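Local atomic coordinates of zinc-binding protein TroA (Treponema pallidum, PDB entry 1K0F), a protein that binds zinc with high affinity in the periplasm and delivers it to the membrane permease of an ABC transporter for import into the cytoplasm. Residues Pro101-Asp106 / Phe171-Arg176; Ala148-Lys153 / His266-Ile271; Arg161-Thr166 / Gly179-Gly184. All coordinates share one frame; numbering follows the deposited sequence.

Interaction 1. Residues Pro101-Asp106 / Phe171-Arg176; sequences PHVWFD and FGYFSR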
loop_
_atom_site.group_PDB
_atom_site.type_symbol
_atom_site.label_atom_id
_atom_site.label_comp_id
_atom_site.label_asym_id
_atom_site.label_seq_id
_atom_site.Cartn_x
_atom_site.Cartn_y
_atom_site.Cartn_z
ATOM N N PRO A 101 -2.059 -1.323 8.838
ATOM C CA PRO A 101 -0.847 -1.787 8.151
ATOM C C PRO A 101 -0.459 -1.051 6.873
ATOM O O PRO A 101 0.586 -1.337 6.293
ATOM C CB PRO A 101 -1.139 -3.255 7.882
ATOM C CG PRO A 101 -2.643 -3.350 7.832
ATOM C CD PRO A 101 -3.234 -2.124 8.465
ATOM N N HIS A 102 -1.285 -0.102 6.446
ATOM C CA HIS A 102 -1.026 0.639 5.217
ATOM C C HIS A 102 -0.105 1.824 5.399
ATOM O O HIS A 102 -0.399 2.925 4.945
ATOM C CB HIS A 102 -2.348 1.080 4.620
ATOM C CG HIS A 102 -3.330 -0.037 4.472
ATOM N ND1 HIS A 102 -4.160 -0.439 5.497
ATOM C CD2 HIS A 102 -3.592 -0.862 3.430
ATOM C CE1 HIS A 102 -4.892 -1.461 5.093
ATOM N NE2 HIS A 102 -4.568 -1.737 3.840
ATOM N N VAL A 103 1.026 1.572 6.038
ATOM C CA VAL A 103 2.018 2.598 6.320
ATOM C C VAL A 103 2.785 3.104 5.098
ATOM O O VAL A 103 3.421 4.154 5.141
ATOM C CB VAL A 103 3.026 2.083 7.360
ATOM C CG1 VAL A 103 2.310 1.790 8.674
ATOM C CG2 VAL A 103 3.697 0.831 6.837
ATOM N N TRP A 104 2.728 2.357 4.008
ATOM C CA TRP A 104 3.428 2.770 2.804
ATOM C C TRP A 104 2.722 3.961 2.182
ATOM O O TRP A 104 3.038 4.358 1.059
ATOM C CB TRP A 104 3.451 1.635 1.794
ATOM C CG TRP A 104 2.097 1.141 1.504
ATOM C CD1 TRP A 104 1.171 1.713 0.679
ATOM C CD2 TRP A 104 1.479 -0.015 2.065
ATOM N NE1 TRP A 104 0.011 0.980 0.693
ATOM C CE2 TRP A 104 0.172 -0.088 1.535
ATOM C CE3 TRP A 104 1.905 -0.999 2.963
ATOM C CZ2 TRP A 104 -0.714 -1.106 1.876
ATOM C CZ3 TRP A 104 1.024 -2.011 3.305
ATOM C CH2 TRP A 104 -0.272 -2.057 2.760
ATOM N N PHE A 105 1.741 4.508 2.891
ATOM C CA PHE A 105 1.027 5.662 2.377
ATOM C C PHE A 105 1.471 6.925 3.093
ATOM O O PHE A 105 0.987 8.017 2.807
ATOM C CB PHE A 105 -0.482 5.460 2.470
ATOM C CG PHE A 105 -1.059 4.766 1.265
ATOM C CD1 PHE A 105 -0.558 5.026 -0.005
ATOM C CD2 PHE A 105 -2.072 3.824 1.405
ATOM C CE1 PHE A 105 -1.059 4.357 -1.122
ATOM C CE2 PHE A 105 -2.579 3.150 0.302
ATOM C CZ PHE A 105 -2.069 3.412 -0.968
ATOM N N ASP A 106 2.384 6.753 4.047
ATOM C CA ASP A 106 2.989 7.872 4.744
ATOM C C ASP A 106 4.455 7.712 4.347
ATOM O O ASP A 106 5.231 7.058 5.038
ATOM C CB ASP A 106 2.841 7.771 6.262
ATOM C CG ASP A 106 3.428 8.983 6.984
ATOM O OD1 ASP A 106 4.240 9.713 6.368
ATOM O OD2 ASP A 106 3.080 9.214 8.165
ATOM N N PHE A 171 -6.144 4.207 3.635
ATOM C CA PHE A 171 -5.435 5.465 3.482
ATOM C C PHE A 171 -5.408 6.264 4.762
ATOM O O PHE A 171 -5.212 7.471 4.742
ATOM C CB PHE A 171 -6.058 6.295 2.360
ATOM C CG PHE A 171 -5.952 5.654 1.003
ATOM C CD1 PHE A 171 -6.967 4.830 0.530
ATOM C CD2 PHE A 171 -4.850 5.884 0.193
ATOM C CE1 PHE A 171 -6.887 4.243 -0.731
ATOM C CE2 PHE A 171 -4.759 5.299 -1.075
ATOM C CZ PHE A 171 -5.780 4.478 -1.536
ATOM N N GLY A 172 -5.609 5.582 5.882
ATOM C CA GLY A 172 -5.589 6.254 7.170
ATOM C C GLY A 172 -4.351 7.124 7.355
ATOM O O GLY A 172 -4.467 8.309 7.690
ATOM N N TYR A 173 -3.166 6.541 7.151
ATOM C CA TYR A 173 -1.920 7.293 7.288
ATOM C C TYR A 173 -1.861 8.349 6.196
ATOM O O TYR A 173 -1.318 9.431 6.394
ATOM C CB TYR A 173 -0.710 6.377 7.161
ATOM C CG TYR A 173 -0.607 5.328 8.237
ATOM C CD1 TYR A 173 0.451 5.328 9.141
ATOM C CD2 TYR A 173 -1.519 4.282 8.300
ATOM C CE1 TYR A 173 0.601 4.303 10.071
ATOM C CE2 TYR A 173 -1.373 3.260 9.221
ATOM C CZ TYR A 173 -0.320 3.270 10.100
ATOM O OH TYR A 173 -0.183 2.226 10.985
ATOM N N PHE A 174 -2.417 8.025 5.035
ATOM C CA PHE A 174 -2.434 8.970 3.929
ATOM C C PHE A 174 -3.206 10.203 4.407
ATOM O O PHE A 174 -2.811 11.343 4.148
ATOM C CB PHE A 174 -3.118 8.344 2.705
ATOM C CG PHE A 174 -3.305 9.295 1.554
ATOM C CD1 PHE A 174 -2.270 9.534 0.654
ATOM C CD2 PHE A 174 -4.519 9.964 1.381
ATOM C CE1 PHE A 174 -2.440 10.424 -0.397
ATOM C CE2 PHE A 174 -4.701 10.855 0.334
ATOM C CZ PHE A 174 -3.663 11.088 -0.557
ATOM N N SER A 175 -4.300 9.960 5.122
ATOM C CA SER A 175 -5.119 11.037 5.642
ATOM C C SER A 175 -4.350 11.782 6.723
ATOM O O SER A 175 -4.240 13.009 6.682
ATOM C CB SER A 175 -6.427 10.476 6.214
ATOM O OG SER A 175 -6.304 10.127 7.587
ATOM N N ARG A 176 -3.801 11.035 7.679
ATOM C CA ARG A 176 -3.052 11.626 8.780
ATOM C C ARG A 176 -1.824 12.399 8.308
ATOM O O ARG A 176 -1.462 13.420 8.890
ATOM C CB ARG A 176 -2.626 10.531 9.762
ATOM C CG ARG A 176 -1.671 11.000 10.846
ATOM C CD ARG A 176 -1.383 9.890 11.837
ATOM N NE ARG A 176 -0.125 9.216 11.535
ATOM C CZ ARG A 176 0.491 8.364 12.350
ATOM N NH1 ARG A 176 -0.032 8.069 13.532
ATOM N NH2 ARG A 176 1.641 7.808 11.983
#

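Interaction 2. Residues Ala148-Lys153 / His266-Ile271; sequences AYVRRK and HNIDTI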
loop_
_atom_site.group_PDB
_atom_site.type_symbol
_atom_site.label_atom_id
_atom_site.label_comp_id
_atom_site.label_asym_id
_atom_site.label_seq_id
_atom_site.Cartn_x
_atom_site.Cartn_y
_atom_site.Cartn_z
ATOM N N ALA A 148 7.252 14.808 -0.112
ATOM C CA ALA A 148 7.116 16.245 -0.286
ATOM C C ALA A 148 6.031 16.530 -1.302
ATOM O O ALA A 148 5.080 17.258 -1.025
ATOM C CB ALA A 148 8.435 16.838 -0.747
ATOM N N TYR A 149 6.190 15.932 -2.477
ATOM C CA TYR A 149 5.264 16.086 -3.589
ATOM C C TYR A 149 3.828 15.799 -3.171
ATOM O O TYR A 149 2.936 16.603 -3.421
ATOM C CB TYR A 149 5.695 15.148 -4.722
ATOM C CG TYR A 149 4.761 15.071 -5.913
ATOM C CD1 TYR A 149 4.937 15.908 -7.018
ATOM C CD2 TYR A 149 3.740 14.118 -5.965
ATOM C CE1 TYR A 149 4.126 15.793 -8.147
ATOM C CE2 TYR A 149 2.925 13.995 -7.089
ATOM C CZ TYR A 149 3.125 14.832 -8.173
ATOM O OH TYR A 149 2.343 14.694 -9.296
ATOM N N VAL A 150 3.613 14.657 -2.525
ATOM C CA VAL A 150 2.277 14.268 -2.086
ATOM C C VAL A 150 1.687 15.265 -1.102
ATOM O O VAL A 150 0.468 15.390 -0.992
ATOM C CB VAL A 150 2.281 12.870 -1.439
ATOM C CG1 VAL A 150 0.885 12.525 -0.932
ATOM C CG2 VAL A 150 2.750 11.834 -2.454
ATOM N N ARG A 151 2.543 15.960 -0.363
ATOM C CA ARG A 151 2.040 16.949 0.574
ATOM C C ARG A 151 1.732 18.203 -0.228
ATOM O O ARG A 151 0.638 18.751 -0.130
ATOM C CB ARG A 151 3.060 17.259 1.669
ATOM C CG ARG A 151 2.402 17.826 2.932
ATOM C CD ARG A 151 3.355 17.863 4.127
ATOM N NE ARG A 151 2.788 17.222 5.313
ATOM C CZ ARG A 151 3.293 16.128 5.878
ATOM N NH1 ARG A 151 4.376 15.549 5.368
ATOM N NH2 ARG A 151 2.720 15.611 6.957
ATOM N N ARG A 152 2.699 18.649 -1.026
ATOM C CA ARG A 152 2.501 19.821 -1.865
ATOM C C ARG A 152 1.179 19.593 -2.579
ATOM O O ARG A 152 0.212 20.324 -2.371
ATOM C CB ARG A 152 3.635 19.939 -2.889
ATOM C CG ARG A 152 3.363 20.923 -4.032
ATOM C CD ARG A 152 4.594 21.111 -4.917
ATOM N NE ARG A 152 5.421 19.906 -4.957
ATOM C CZ ARG A 152 6.615 19.832 -5.536
ATOM N NH1 ARG A 152 7.142 20.893 -6.132
ATOM N NH2 ARG A 152 7.286 18.690 -5.525
ATOM N N LYS A 153 1.152 18.553 -3.406
ATOM C CA LYS A 153 -0.034 18.167 -4.161
ATOM C C LYS A 153 -1.300 18.237 -3.308
ATOM O O LYS A 153 -2.254 18.936 -3.648
ATOM C CB LYS A 153 0.139 16.749 -4.706
ATOM C CG LYS A 153 0.595 16.709 -6.143
ATOM C CD LYS A 153 -0.556 17.029 -7.073
ATOM C CE LYS A 153 -0.137 16.932 -8.525
ATOM N NZ LYS A 153 -1.317 16.765 -9.422
ATOM N N HIS A 266 0.695 8.320 -8.890
ATOM C CA HIS A 266 -0.552 8.110 -9.593
ATOM C C HIS A 266 -1.688 8.413 -8.649
ATOM O O HIS A 266 -2.668 9.057 -9.020
ATOM C CB HIS A 266 -0.705 6.667 -10.049
ATOM C CG HIS A 266 -2.134 6.245 -10.202
ATOM N ND1 HIS A 266 -2.805 6.315 -11.403
ATOM C CD2 HIS A 266 -3.048 5.856 -9.281
ATOM C CE1 HIS A 266 -4.068 5.978 -11.214
ATOM N NE2 HIS A 266 -4.240 5.704 -9.937
ATOM N N ASN A 267 -1.552 7.928 -7.423
ATOM C CA ASN A 267 -2.591 8.111 -6.422
ATOM C C ASN A 267 -2.954 9.575 -6.209
ATOM O O ASN A 267 -4.057 9.993 -6.552
ATOM C CB ASN A 267 -2.164 7.446 -5.105
ATOM C CG ASN A 267 -2.573 5.960 -5.036
ATOM O OD1 ASN A 267 -2.982 5.357 -6.036
ATOM N ND2 ASN A 267 -2.457 5.373 -3.848
ATOM N N ILE A 268 -2.033 10.360 -5.651
ATOM C CA ILE A 268 -2.283 11.782 -5.409
ATOM C C ILE A 268 -2.661 12.521 -6.686
ATOM O O ILE A 268 -3.509 13.415 -6.670
ATOM C CB ILE A 268 -1.046 12.478 -4.775
ATOM C CG1 ILE A 268 -1.511 13.607 -3.871
ATOM C CG2 ILE A 268 -0.118 13.043 -5.848
ATOM C CD1 ILE A 268 -2.177 13.115 -2.630
ATOM N N ASP A 269 -2.042 12.157 -7.801
ATOM C CA ASP A 269 -2.375 12.824 -9.043
ATOM C C ASP A 269 -3.856 12.584 -9.244
ATOM O O ASP A 269 -4.666 13.486 -9.100
ATOM C CB ASP A 269 -1.571 12.224 -10.203
ATOM C CG ASP A 269 -0.141 12.727 -10.236
ATOM O OD1 ASP A 269 0.334 13.218 -9.198
ATOM O OD2 ASP A 269 0.507 12.622 -11.299
ATOM N N THR A 270 -4.202 11.339 -9.547
ATOM C CA THR A 270 -5.586 10.947 -9.783
ATOM C C THR A 270 -6.589 11.561 -8.815
ATOM O O THR A 270 -7.630 12.077 -9.228
ATOM C CB THR A 270 -5.721 9.420 -9.715
ATOM O OG1 THR A 270 -5.050 8.843 -10.842
ATOM C CG2 THR A 270 -7.189 9.003 -9.721
ATOM N N ILE A 271 -6.264 11.518 -7.526
ATOM C CA ILE A 271 -7.162 12.028 -6.499
ATOM C C ILE A 271 -7.416 13.525 -6.564
ATOM O O ILE A 271 -8.537 13.950 -6.856
ATOM C CB ILE A 271 -6.658 11.656 -5.092
ATOM C CG1 ILE A 271 -6.769 10.143 -4.890
ATOM C CG2 ILE A 271 -7.481 12.375 -4.020
ATOM C CD1 ILE A 271 -6.138 9.664 -3.622
#

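Interaction 3. Residues Arg161-Thr166 / Gly179-Gly184; sequences RRVLVT and GFEVKG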
loop_
_atom_site.group_PDB
_atom_site.type_symbol
_atom_site.label_atom_id
_atom_site.label_comp_id
_atom_site.label_asym_id
_atom_site.label_seq_id
_atom_site.Cartn_x
_atom_site.Cartn_y
_atom_site.Cartn_z
ATOM N N ARG A 161 -12.251 19.911 -0.089
ATOM C CA ARG A 161 -12.180 18.965 -1.201
ATOM C C ARG A 161 -11.321 17.733 -0.885
ATOM O O ARG A 161 -11.351 16.740 -1.614
ATOM C CB ARG A 161 -11.620 19.670 -2.443
ATOM C CG ARG A 161 -12.437 20.876 -2.909
ATOM C CD ARG A 161 -12.489 20.980 -4.439
ATOM N NE ARG A 161 -13.707 21.638 -4.917
ATOM C CZ ARG A 161 -14.627 21.055 -5.680
ATOM N NH1 ARG A 161 -14.468 19.794 -6.054
ATOM N NH2 ARG A 161 -15.705 21.730 -6.063
ATOM N N ARG A 162 -10.569 17.797 0.210
ATOM C CA ARG A 162 -9.694 16.701 0.603
ATOM C C ARG A 162 -10.417 15.509 1.226
ATOM O O ARG A 162 -9.802 14.690 1.895
ATOM C CB ARG A 162 -8.633 17.215 1.570
ATOM C CG ARG A 162 -7.568 18.093 0.933
ATOM C CD ARG A 162 -6.578 18.564 1.998
ATOM N NE ARG A 162 -5.949 19.845 1.686
ATOM C CZ ARG A 162 -5.629 20.769 2.591
ATOM N NH1 ARG A 162 -5.880 20.565 3.881
ATOM N NH2 ARG A 162 -5.049 21.898 2.203
ATOM N N VAL A 163 -11.719 15.409 1.012
ATOM C CA VAL A 163 -12.482 14.289 1.556
ATOM C C VAL A 163 -12.415 13.156 0.540
ATOM O O VAL A 163 -13.040 13.235 -0.516
ATOM C CB VAL A 163 -13.967 14.654 1.767
ATOM C CG1 VAL A 163 -14.731 13.444 2.260
ATOM C CG2 VAL A 163 -14.090 15.802 2.753
ATOM N N LEU A 164 -11.649 12.113 0.837
ATOM C CA LEU A 164 -11.537 10.997 -0.097
ATOM C C LEU A 164 -12.246 9.727 0.358
ATOM O O LEU A 164 -12.042 9.237 1.468
ATOM C CB LEU A 164 -10.061 10.687 -0.384
ATOM C CG LEU A 164 -9.684 9.298 -0.913
ATOM C CD1 LEU A 164 -9.804 9.239 -2.433
ATOM C CD2 LEU A 164 -8.258 8.993 -0.483
ATOM N N VAL A 165 -13.092 9.202 -0.515
ATOM C CA VAL A 165 -13.813 7.977 -0.227
ATOM C C VAL A 165 -13.308 6.978 -1.260
ATOM O O VAL A 165 -13.326 7.245 -2.462
ATOM C CB VAL A 165 -15.342 8.172 -0.358
ATOM C CG1 VAL A 165 -16.052 6.843 -0.170
ATOM C CG2 VAL A 165 -15.831 9.174 0.680
ATOM N N THR A 166 -12.841 5.831 -0.785
ATOM C CA THR A 166 -12.296 4.812 -1.666
ATOM C C THR A 166 -12.847 3.418 -1.395
ATOM O O THR A 166 -13.640 3.220 -0.477
ATOM C CB THR A 166 -10.779 4.756 -1.516
ATOM O OG1 THR A 166 -10.447 4.897 -0.131
ATOM C CG2 THR A 166 -10.121 5.880 -2.311
ATOM N N GLY A 179 -3.403 15.199 5.198
ATOM C CA GLY A 179 -4.709 15.802 5.442
ATOM C C GLY A 179 -5.809 15.531 4.431
ATOM O O GLY A 179 -6.024 16.302 3.496
ATOM N N PHE A 180 -6.519 14.427 4.628
ATOM C CA PHE A 180 -7.608 14.049 3.741
ATOM C C PHE A 180 -8.683 13.360 4.575
ATOM O O PHE A 180 -8.393 12.482 5.400
ATOM C CB PHE A 180 -7.115 13.084 2.654
ATOM C CG PHE A 180 -6.499 13.760 1.454
ATOM C CD1 PHE A 180 -5.118 13.844 1.319
ATOM C CD2 PHE A 180 -7.299 14.281 0.444
ATOM C CE1 PHE A 180 -4.543 14.429 0.192
ATOM C CE2 PHE A 180 -6.733 14.870 -0.688
ATOM C CZ PHE A 180 -5.352 14.942 -0.812
ATOM N N GLU A 181 -9.926 13.779 4.386
ATOM C CA GLU A 181 -11.015 13.152 5.103
ATOM C C GLU A 181 -11.242 11.874 4.312
ATOM O O GLU A 181 -11.860 11.887 3.252
ATOM C CB GLU A 181 -12.262 14.037 5.072
ATOM C CG GLU A 181 -13.515 13.347 5.578
ATOM C CD GLU A 181 -14.288 14.194 6.561
ATOM O OE1 GLU A 181 -13.678 15.091 7.187
ATOM O OE2 GLU A 181 -15.506 13.957 6.704
ATOM N N VAL A 182 -10.711 10.771 4.808
ATOM C CA VAL A 182 -10.871 9.523 4.096
ATOM C C VAL A 182 -11.978 8.641 4.642
ATOM O O VAL A 182 -12.324 8.695 5.822
ATOM C CB VAL A 182 -9.563 8.737 4.087
ATOM C CG1 VAL A 182 -8.520 9.509 3.308
ATOM C CG2 VAL A 182 -9.095 8.482 5.509
ATOM N N LYS A 183 -12.538 7.834 3.754
ATOM C CA LYS A 183 -13.602 6.913 4.093
ATOM C C LYS A 183 -13.460 5.815 3.063
ATOM O O LYS A 183 -13.053 6.082 1.938
ATOM C CB LYS A 183 -14.963 7.587 3.942
ATOM C CG LYS A 183 -15.220 8.731 4.925
ATOM C CD LYS A 183 -16.053 8.257 6.116
ATOM C CE LYS A 183 -16.501 9.403 7.014
ATOM N NZ LYS A 183 -16.059 10.731 6.478
ATOM N N GLY A 184 -13.790 4.589 3.439
ATOM C CA GLY A 184 -13.674 3.489 2.504
ATOM C C GLY A 184 -14.877 2.576 2.560
ATOM O O GLY A 184 -15.402 2.310 3.636
#

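Interaction 1. Residues Pro101-Asp106 / Phe171-Arg176
Tyr173 lies alongside Val103 of the Pro101-Asp106 loop, and its side chain can be followed outward from the helix that begins at Gly172. CB starts the contact against CB of Asp106 at 3.9 Å. CG stands anti to the carbonyl carbon (chi1 -63°), which sets the ring beside Val103. CD2 comes 3.8 Å from the carbonyl O of His102, which approaches the ring obliquely. Val103 covers one face: its CA lies 4.2 Å from the ring centroid and only 7° off the normal, a CH-pi contact, while its CG1 presses on the far end, 3.3 Å from Tyr173 CZ. The hydroxyl still lies beside the same methyl and hydrogen-bonds the carbonyl O of Asp100.

Further along the loop, the rings of Phe105 and Phe171 form an offset stack with centroids 4.4 Å apart and planes inclined at 21°; Phe171 CE2 sits toward the rim of the Phe105 face. The opposite face of Phe105 carries Trp104 NE1, 3.4 Å above the plane and likewise toward the rim; that nitrogen bonds the carbonyl O of Ser247. Asp106 OD2 and Arg176 NH2 are 4.3 Å apart, too far for a salt bridge, and Arg176 NH2 instead bonds the carbonyl O of Gln90.

No hydrogen bond crosses between the segments. The contact probably joins the two lobes beside the vacant zinc site, as in related cluster 9 binding proteins. The loop of the zinc ligand His102, bonded through ND1 to Asp100, therefore meets helix 172-178 through aromatic and apolar surfaces.

Interaction 2. Residues Ala148-Lys153 / His266-Ile271
Tyr149 and Asp269 supply the polar part of this contact. The phenol OH donates to Asp269 OD1 over 2.5 Å, a length too short to be taken literally, with that oxygen in the ring plane at the edge and the carboxylate turned 46° against the ring. CG of Tyr149 stands anti to its backbone N (chi1 174°), sending the hydroxyl end across to the other helix. Lys153 NZ adds a long salt bridge to the same oxygen at 3.9 Å, and the lysine charge would probably help to stabilise the carboxylate.

These groups join helix 129-156 to helix 260-273, which run nearly parallel here: the segment axes approach to 9.9 Å at an angle of 9°, and Val150 and Ile268 are the nearest residues by their CA atoms. In this member of the bacterial solute-binding protein 9 family, helix 129-156 leads into strand 163-166 and helix 260-273 packs along it, away from the zinc site.

Apolar contacts centre on Ile268, which points at the other helix. The CG2 methyl touches Tyr149 CE2 at 3.4 Å and the Lys153 chain; along the other branch CG1 lies against Lys153 CB and CD1 against Val150 CG1, both at 3.6 Å. Phe174 of helix 172-178 touches both Val150 and Ile268 and extends the apolar side inward. Lys153 bends at its second torsion, and its CG lies 3.7 Å above one face of the Tyr149 ring.

Interaction 3. Residues Arg161-Thr166 / Gly179-Gly184
Val163-Thr166 and Glu181-Gly184 pair as neighbouring parallel strands, the two beta elements of a beta-alpha-beta crossover whose connecting helix is 172-178; the loop after Thr166 carries the zinc ligand His168. The strand axes lie 4.2 Å apart and diverge by 14°, and residues match from Val163 with Glu181 to Thr166 with Gly184. Backbone hydrogen bonds alternate as a parallel pair requires. Arg162 O takes Glu181 N at 2.7 Å, the donor standing 37° out of the carbonyl plane. Lys183 O receives Thr166 N, also at 2.7 Å, in plane and with a straighter N-H...O angle of 156°. On its other side strand 163-166 is bonded through Val165 to Phe215.

Leu164 CD2 meets Val182 CG1 at 3.8 Å on the side covered by helix 172-178. On the reverse, Val163 CG2 packs on Glu181 CB at 3.4 Å and Val165 CG2 on Lys183 CB at 3.7 Å, beneath helix 196-208. Before the strands, Arg162 CG lies off-centre over the Phe180 ring. The ends of Glu181 and Lys183 leave the neighbouring strand; Glu181 OE2 binds Arg209 and, within its own strand, forms a salt bridge with Lys183 NZ at 3.3 Å.

How the interactions relate
Interaction 1 is the most buried and lies nearest the centre of the chain; interactions 2 and 3 are partly buried, with charged groups toward their outer sides. Interactions 1 and 3 share one crossover, since helix 172-178, which meets the His102 loop, connects the two strands. Phe174 ties all three together: its ring stacks on Phe180, and its CZ comes within 3.3 Å of Ile268 CD1. Asn267, on the same helix as Ile268 and Asp269, touches the Phe105 and Phe171 rings of interaction 1. The chemistry changes accordingly, from aromatic contacts without cross-segment hydrogen bonds beside the zinc ligand, through backbone bonding between strands, to an apolar helix interface bordered by a tyrosine-aspartate-lysine group.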